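Long-range contacts in enterotoxin-like toxin X (Staphylococcus aureus, PDB 5U75), which inhibits phagocytosis and killing by human neutrophils by binding their surface glycoproteins in a sialic acid-dependent manner: residues N60-H65 and I146-I151; G117-N122 and F156-S161. One frame throughout, in Å; residues are numbered along the deposited sequence. Where two conformers were deposited one is given.

From the N terminus, the chain passes through helix 23-35 and reaches N60-H65, which opens strand 61-72 of the beta-grasp sheet. Strand 75-86 and helix 92-104 follow, then G117-N122. I146-I151 returns to N60-H65 and closes the long loop of contact 1. The last strand of the sheet, 151-160, then brings F156-S161 against G117-N122 to form contact 2. The segments alternate, so the two loops cross instead of nesting. Contact 1 sets the 3-10 turn and the first residue of the middle strand, 151-160, against strand 61-72; contact 2 sets the far part of 151-160 against strand 118-123. Ile-151 also packs on Ile-121.

Contact 1. Residues N60-H65 and I146-I151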
loop_
_atom_site.group_PDB
_atom_site.type_symbol
_atom_site.label_atom_id
_atom_site.label_comp_id
_atom_site.label_asym_id
_atom_site.label_seq_id
_atom_site.Cartn_x
_atom_site.Cartn_y
_atom_site.Cartn_z
ATOM N N ASN A 60 -22.128 -2.246 -1.544
ATOM C CA ASN A 60 -21.290 -2.743 -0.443
ATOM C C ASN A 60 -19.769 -2.627 -0.692
ATOM O O ASN A 60 -18.997 -3.251 0.028
ATOM C CB ASN A 60 -21.646 -4.205 -0.122
ATOM C CG ASN A 60 -21.326 -5.147 -1.265
ATOM O OD1 ASN A 60 -21.051 -4.701 -2.386
ATOM N ND2 ASN A 60 -21.378 -6.458 -1.001
ATOM N N GLN A 61 -19.360 -1.882 -1.715
ATOM C CA GLN A 61 -17.935 -1.698 -2.033
ATOM C C GLN A 61 -17.511 -0.253 -1.918
ATOM O O GLN A 61 -18.309 0.642 -2.071
ATOM C CB GLN A 61 -17.624 -2.147 -3.466
ATOM C CG GLN A 61 -17.757 -3.626 -3.698
ATOM C CD GLN A 61 -17.420 -3.991 -5.126
ATOM O OE1 GLN A 61 -18.015 -3.463 -6.069
ATOM N NE2 GLN A 61 -16.466 -4.874 -5.296
ATOM N N VAL A 62 -16.221 -0.052 -1.667
ATOM C CA VAL A 62 -15.586 1.252 -1.765
ATOM C C VAL A 62 -14.378 1.111 -2.658
ATOM O O VAL A 62 -13.831 0.015 -2.773
ATOM C CB VAL A 62 -15.129 1.802 -0.390
ATOM C CG1 VAL A 62 -16.338 2.083 0.483
ATOM C CG2 VAL A 62 -14.177 0.870 0.322
ATOM N N ARG A 63 -13.965 2.219 -3.268
ATOM C CA ARG A 63 -12.731 2.290 -4.026
ATOM C C ARG A 63 -11.874 3.366 -3.386
ATOM O O ARG A 63 -12.306 4.503 -3.241
ATOM C CB ARG A 63 -12.971 2.626 -5.484
ATOM C CG ARG A 63 -11.690 2.577 -6.310
ATOM C CD ARG A 63 -11.998 2.379 -7.777
ATOM N NE ARG A 63 -12.565 1.035 -8.012
ATOM C CZ ARG A 63 -13.557 0.734 -8.869
ATOM N NH1 ARG A 63 -14.172 1.655 -9.612
ATOM N NH2 ARG A 63 -13.949 -0.521 -8.975
ATOM N N ILE A 64 -10.668 2.978 -2.995
ATOM C CA ILE A 64 -9.730 3.866 -2.328
ATOM C C ILE A 64 -8.597 4.146 -3.300
ATOM O O ILE A 64 -7.864 3.237 -3.702
ATOM C CB ILE A 64 -9.240 3.230 -1.025
ATOM C CG1 ILE A 64 -10.433 2.998 -0.089
ATOM C CG2 ILE A 64 -8.130 4.068 -0.390
ATOM C CD1 ILE A 64 -10.099 2.050 1.024
ATOM N N HIS A 65 -8.482 5.408 -3.709
ATOM C CA HIS A 65 -7.450 5.795 -4.670
ATOM C C HIS A 65 -6.135 6.099 -3.964
ATOM O O HIS A 65 -6.133 6.722 -2.899
ATOM C CB HIS A 65 -7.918 6.978 -5.502
ATOM C CG HIS A 65 -9.093 6.640 -6.350
ATOM N ND1 HIS A 65 -8.964 6.029 -7.577
ATOM C CD2 HIS A 65 -10.421 6.736 -6.113
ATOM C CE1 HIS A 65 -10.164 5.810 -8.083
ATOM N NE2 HIS A 65 -11.065 6.223 -7.212
ATOM N N ILE A 146 -10.400 -0.738 11.531
ATOM C CA ILE A 146 -10.692 0.344 10.589
ATOM C C ILE A 146 -11.870 -0.061 9.698
ATOM O O ILE A 146 -11.836 -1.105 9.028
ATOM C CB ILE A 146 -9.463 0.622 9.683
ATOM C CG1 ILE A 146 -8.280 1.114 10.543
ATOM C CG2 ILE A 146 -9.805 1.639 8.592
ATOM C CD1 ILE A 146 -6.949 1.151 9.838
ATOM N N ASN A 147 -12.903 0.781 9.674
ATOM C CA ASN A 147 -14.012 0.591 8.755
ATOM C C ASN A 147 -13.554 1.121 7.411
ATOM O O ASN A 147 -13.176 2.298 7.289
ATOM C CB ASN A 147 -15.255 1.320 9.258
ATOM C CG ASN A 147 -16.505 0.973 8.464
ATOM O OD1 ASN A 147 -16.461 0.814 7.243
ATOM N ND2 ASN A 147 -17.632 0.887 9.154
ATOM N N THR A 148 -13.562 0.269 6.390
ATOM C CA THR A 148 -13.088 0.687 5.053
ATOM C C THR A 148 -13.908 1.854 4.481
ATOM O O THR A 148 -13.426 2.589 3.649
ATOM C CB THR A 148 -13.118 -0.481 4.034
ATOM O OG1 THR A 148 -14.448 -0.981 3.940
ATOM C CG2 THR A 148 -12.205 -1.595 4.456
ATOM N N ASP A 149 -15.157 2.005 4.927
ATOM C CA ASP A 149 -15.992 3.124 4.525
ATOM C C ASP A 149 -15.589 4.466 5.193
ATOM O O ASP A 149 -16.139 5.523 4.857
ATOM C CB ASP A 149 -17.455 2.793 4.815
ATOM C CG ASP A 149 -18.417 3.803 4.221
ATOM O OD1 ASP A 149 -18.311 4.078 3.017
ATOM O OD2 ASP A 149 -19.250 4.344 4.972
ATOM N N ASP A 150 -14.622 4.418 6.116
ATOM C CA ASP A 150 -14.066 5.606 6.743
ATOM C C ASP A 150 -12.894 6.190 5.966
ATOM O O ASP A 150 -12.442 7.291 6.286
ATOM C CB ASP A 150 -13.591 5.289 8.178
ATOM C CG ASP A 150 -13.277 6.543 9.000
ATOM O OD1 ASP A 150 -14.035 7.531 8.881
ATOM O OD2 ASP A 150 -12.252 6.533 9.742
ATOM N N ILE A 151 -12.399 5.471 4.958
ATOM C CA ILE A 151 -11.173 5.868 4.273
ATOM C C ILE A 151 -11.487 6.843 3.151
ATOM O O ILE A 151 -12.337 6.569 2.304
ATOM C CB ILE A 151 -10.425 4.664 3.713
ATOM C CG1 ILE A 151 -10.104 3.703 4.852
ATOM C CG2 ILE A 151 -9.165 5.116 2.987
ATOM C CD1 ILE A 151 -9.672 2.342 4.385
#
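Ile-64 and Ile-151, the latter in the conformer described, adopt matching torsions: in each, CG1 lies anti to the carbonyl carbon (chi1 -61° and -58°), and the chain runs on extended to CD1. The two side chains meet at about a right angle. In this conformer CG2 of Ile-151 touches CG2 of Ile-64 at 3.7 Å and lies 3.8 Å from Ile-64 CD1; a still tighter approach of the two CD1 atoms is doubtful. Branched isoleucines suit this buried place, where Leu-95 of helix 92-104 packs on Ile-151 and Ile-83 of strand 75-86 packs on Ile-64.

Two residues nearer the strand's start, Val-62 sets one methyl against each of two residues of the 3-10 segment. CG2 rests 3.8 Å from the backbone O of Thr-148, while CG1 lies 3.8 Å from OD1 of Asp-149, whose side chain crosses the valine at roughly a right angle. Within the turn, Asn-147 OD1 accepts from Asp-149 N at 2.9 Å, an Asx turn, with the donor tilted 25° from the carbonyl plane. Asparagine suits this position because its short side chain can reach forward to the amide two residues on. Buried Thr-148 OG1 is gripped by two bonds, with Asn-86 O and Glu-88 N.

The contact marks the end of the beta-grasp sheet where the chain turns from strand 145-147 into strand 151-160. No hydrogen bond joins the two segments; backbone pairing of the parallel strands appears at His-65, which bonds with Val-154. The chemistry therefore implies apolar packing beside a turn held by the Asx bond and by Thr-148 OG1.

Contact 2. Residues G117-N122 and F156-S161; sequences GNIVIN and FELVKS
Gly-117 brings its CA to 3.5 Å from the carbonyl O of Glu-157, a CA-H...O contact. A phi of 114° and the nearness of that oxygen leave no room for a side chain, which explains the glycine. Gly-117 O meets CD2 of Leu-158 at 3.4 Å and also bonds with Ser-133 OG.

At Asn-118 the antiparallel strands are held partly by water. The amide N of Asn-118 donates to a water at 2.8 Å, which in turn donates to Glu-157 O at 3.2 Å. Asn-118 O receives a long, weak hydrogen bond from Glu-157 N (3.4 Å, 159° at the hydrogen), supplemented by a CA-H...O contact from Phe-156. The side chain of Asn-118 leaves away from the partner strand, touches Thr-130 and Glu-132 of strand 128-132, and lies about 6 Å from the bound galactose.

Ile-119 faces Phe-156 as a non-hydrogen-bonded antiparallel pair. Its CG1 meets Phe-156 CB at 4.1 Å and also Leu-158 CD1 at 4.0 Å, the isoleucine and leucine side chains meeting at a slant. With CG set between the backbone N and carbonyl carbon (chi1 55°), the phenyl ring leads off from the partner strand to meet His-103 edge-to-face. Apolar residues suit these three buried places: Ile-119 packs on Ile-99 and His-103, and Leu-158 on Leu-108.

Beyond, Val-120 continues the ladder with Thr-155. This is an antiparallel pair of the beta-grasp sheet, its apolar face covered by helix 92-104; strand 128-132 flanks the first segment, and strand 61-72 borders the second, with Leu-66 against Phe-156 and Tyr-70 against Leu-158.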
loop_
_atom_site.group_PDB
_atom_site.type_symbol
_atom_site.label_atom_id
_atom_site.label_comp_id
_atom_site.label_asym_id
_atom_site.label_seq_id
_atom_site.Cartn_x
_atom_site.Cartn_y
_atom_site.Cartn_z
ATOM N N GLY A 117 10.048 7.151 3.035
ATOM C CA GLY A 117 8.880 8.000 2.960
ATOM C C GLY A 117 7.652 7.247 3.445
ATOM O O GLY A 117 7.660 6.018 3.621
ATOM N N ASN A 118 6.597 7.998 3.656
ATOM C CA ASN A 118 5.387 7.451 4.235
ATOM C C ASN A 118 4.274 7.289 3.242
ATOM O O ASN A 118 4.079 8.126 2.357
ATOM C CB ASN A 118 4.880 8.332 5.347
ATOM C CG ASN A 118 5.864 8.446 6.487
ATOM O OD1 ASN A 118 6.658 7.532 6.733
ATOM N ND2 ASN A 118 5.839 9.587 7.163
ATOM N N ILE A 119 3.517 6.215 3.450
ATOM C CA ILE A 119 2.210 6.022 2.834
ATOM C C ILE A 119 1.189 6.366 3.923
ATOM O O ILE A 119 1.284 5.858 5.044
ATOM C CB ILE A 119 2.047 4.566 2.368
ATOM C CG1 ILE A 119 3.165 4.173 1.405
ATOM C CG2 ILE A 119 0.683 4.357 1.712
ATOM C CD1 ILE A 119 3.339 2.670 1.255
ATOM N N VAL A 120 0.217 7.233 3.627
ATOM C CA VAL A 120 -0.722 7.690 4.633
ATOM C C VAL A 120 -2.161 7.352 4.259
ATOM O O VAL A 120 -2.644 7.775 3.224
ATOM C CB VAL A 120 -0.587 9.210 4.893
ATOM C CG1 VAL A 120 -1.544 9.657 5.994
ATOM C CG2 VAL A 120 0.869 9.546 5.244
ATOM N N ILE A 121 -2.846 6.620 5.135
ATOM C CA ILE A 121 -4.259 6.357 4.996
ATOM C C ILE A 121 -4.975 7.553 5.624
ATOM O O ILE A 121 -4.819 7.792 6.827
ATOM C CB ILE A 121 -4.678 5.050 5.721
ATOM C CG1 ILE A 121 -3.818 3.858 5.275
ATOM C CG2 ILE A 121 -6.151 4.767 5.472
ATOM C CD1 ILE A 121 -4.016 2.598 6.103
ATOM N N ASN A 122 -5.720 8.318 4.817
ATOM C CA ASN A 122 -6.467 9.473 5.287
ATOM C C ASN A 122 -7.917 9.108 5.466
ATOM O O ASN A 122 -8.513 8.496 4.570
ATOM C CB ASN A 122 -6.361 10.607 4.266
ATOM C CG ASN A 122 -4.924 11.032 4.061
ATOM O OD1 ASN A 122 -4.276 11.483 5.005
ATOM N ND2 ASN A 122 -4.396 10.810 2.874
ATOM N N PHE A 156 0.881 9.400 -0.655
ATOM C CA PHE A 156 2.247 8.974 -0.386
ATOM C C PHE A 156 3.267 9.828 -1.090
ATOM O O PHE A 156 2.986 10.354 -2.172
ATOM C CB PHE A 156 2.481 7.511 -0.831
ATOM C CG PHE A 156 2.140 7.239 -2.269
ATOM C CD1 PHE A 156 0.821 7.021 -2.662
ATOM C CD2 PHE A 156 3.130 7.167 -3.228
ATOM C CE1 PHE A 156 0.505 6.773 -3.991
ATOM C CE2 PHE A 156 2.829 6.906 -4.560
ATOM C CZ PHE A 156 1.505 6.704 -4.946
ATOM N N GLU A 157 4.454 9.914 -0.487
ATOM C CA GLU A 157 5.624 10.560 -1.092
ATOM C C GLU A 157 6.797 9.656 -0.792
ATOM O O GLU A 157 7.395 9.748 0.287
ATOM C CB GLU A 157 5.874 11.939 -0.479
ATOM C CG GLU A 157 4.655 12.833 -0.427
ATOM C CD GLU A 157 4.917 14.143 0.289
ATOM O OE1 GLU A 157 5.898 14.213 1.063
ATOM O OE2 GLU A 157 4.139 15.093 0.081
ATOM N N LEU A 158 7.104 8.762 -1.725
ATOM C CA LEU A 158 8.126 7.772 -1.539
ATOM C C LEU A 158 9.338 8.104 -2.403
ATOM O O LEU A 158 9.203 8.642 -3.517
ATOM C CB LEU A 158 7.574 6.401 -1.887
ATOM C CG LEU A 158 6.345 5.983 -1.058
ATOM C CD1 LEU A 158 5.959 4.565 -1.451
ATOM C CD2 LEU A 158 6.602 6.084 0.440
ATOM N N VAL A 159 10.509 7.766 -1.869
ATOM C CA VAL A 159 11.783 8.079 -2.500
ATOM C C VAL A 159 12.665 6.832 -2.522
ATOM O O VAL A 159 12.792 6.137 -1.511
ATOM C CB VAL A 159 12.484 9.232 -1.736
ATOM C CG1 VAL A 159 13.921 9.426 -2.227
ATOM C CG2 VAL A 159 11.686 10.516 -1.885
ATOM N N LYS A 160 13.233 6.532 -3.687
ATOM C CA LYS A 160 14.297 5.562 -3.814
ATOM C C LYS A 160 15.523 6.330 -4.355
ATOM O O LYS A 160 15.521 6.795 -5.481
ATOM C CB LYS A 160 13.895 4.413 -4.716
ATOM C CG LYS A 160 14.867 3.244 -4.624
ATOM C CD LYS A 160 14.287 1.961 -5.190
ATOM C CE LYS A 160 14.406 1.907 -6.701
ATOM N NZ LYS A 160 15.778 1.555 -7.172
ATOM N N SER A 161 16.557 6.463 -3.525
ATOM C CA SER A 161 17.653 7.387 -3.832
ATOM C C SER A 161 18.484 7.041 -5.047
ATOM O O SER A 161 19.023 7.937 -5.717
ATOM C CB SER A 161 18.544 7.540 -2.614
ATOM O OG SER A 161 17.796 8.139 -1.585
HETATM O O HOH W 1 6.852 10.734 3.274
#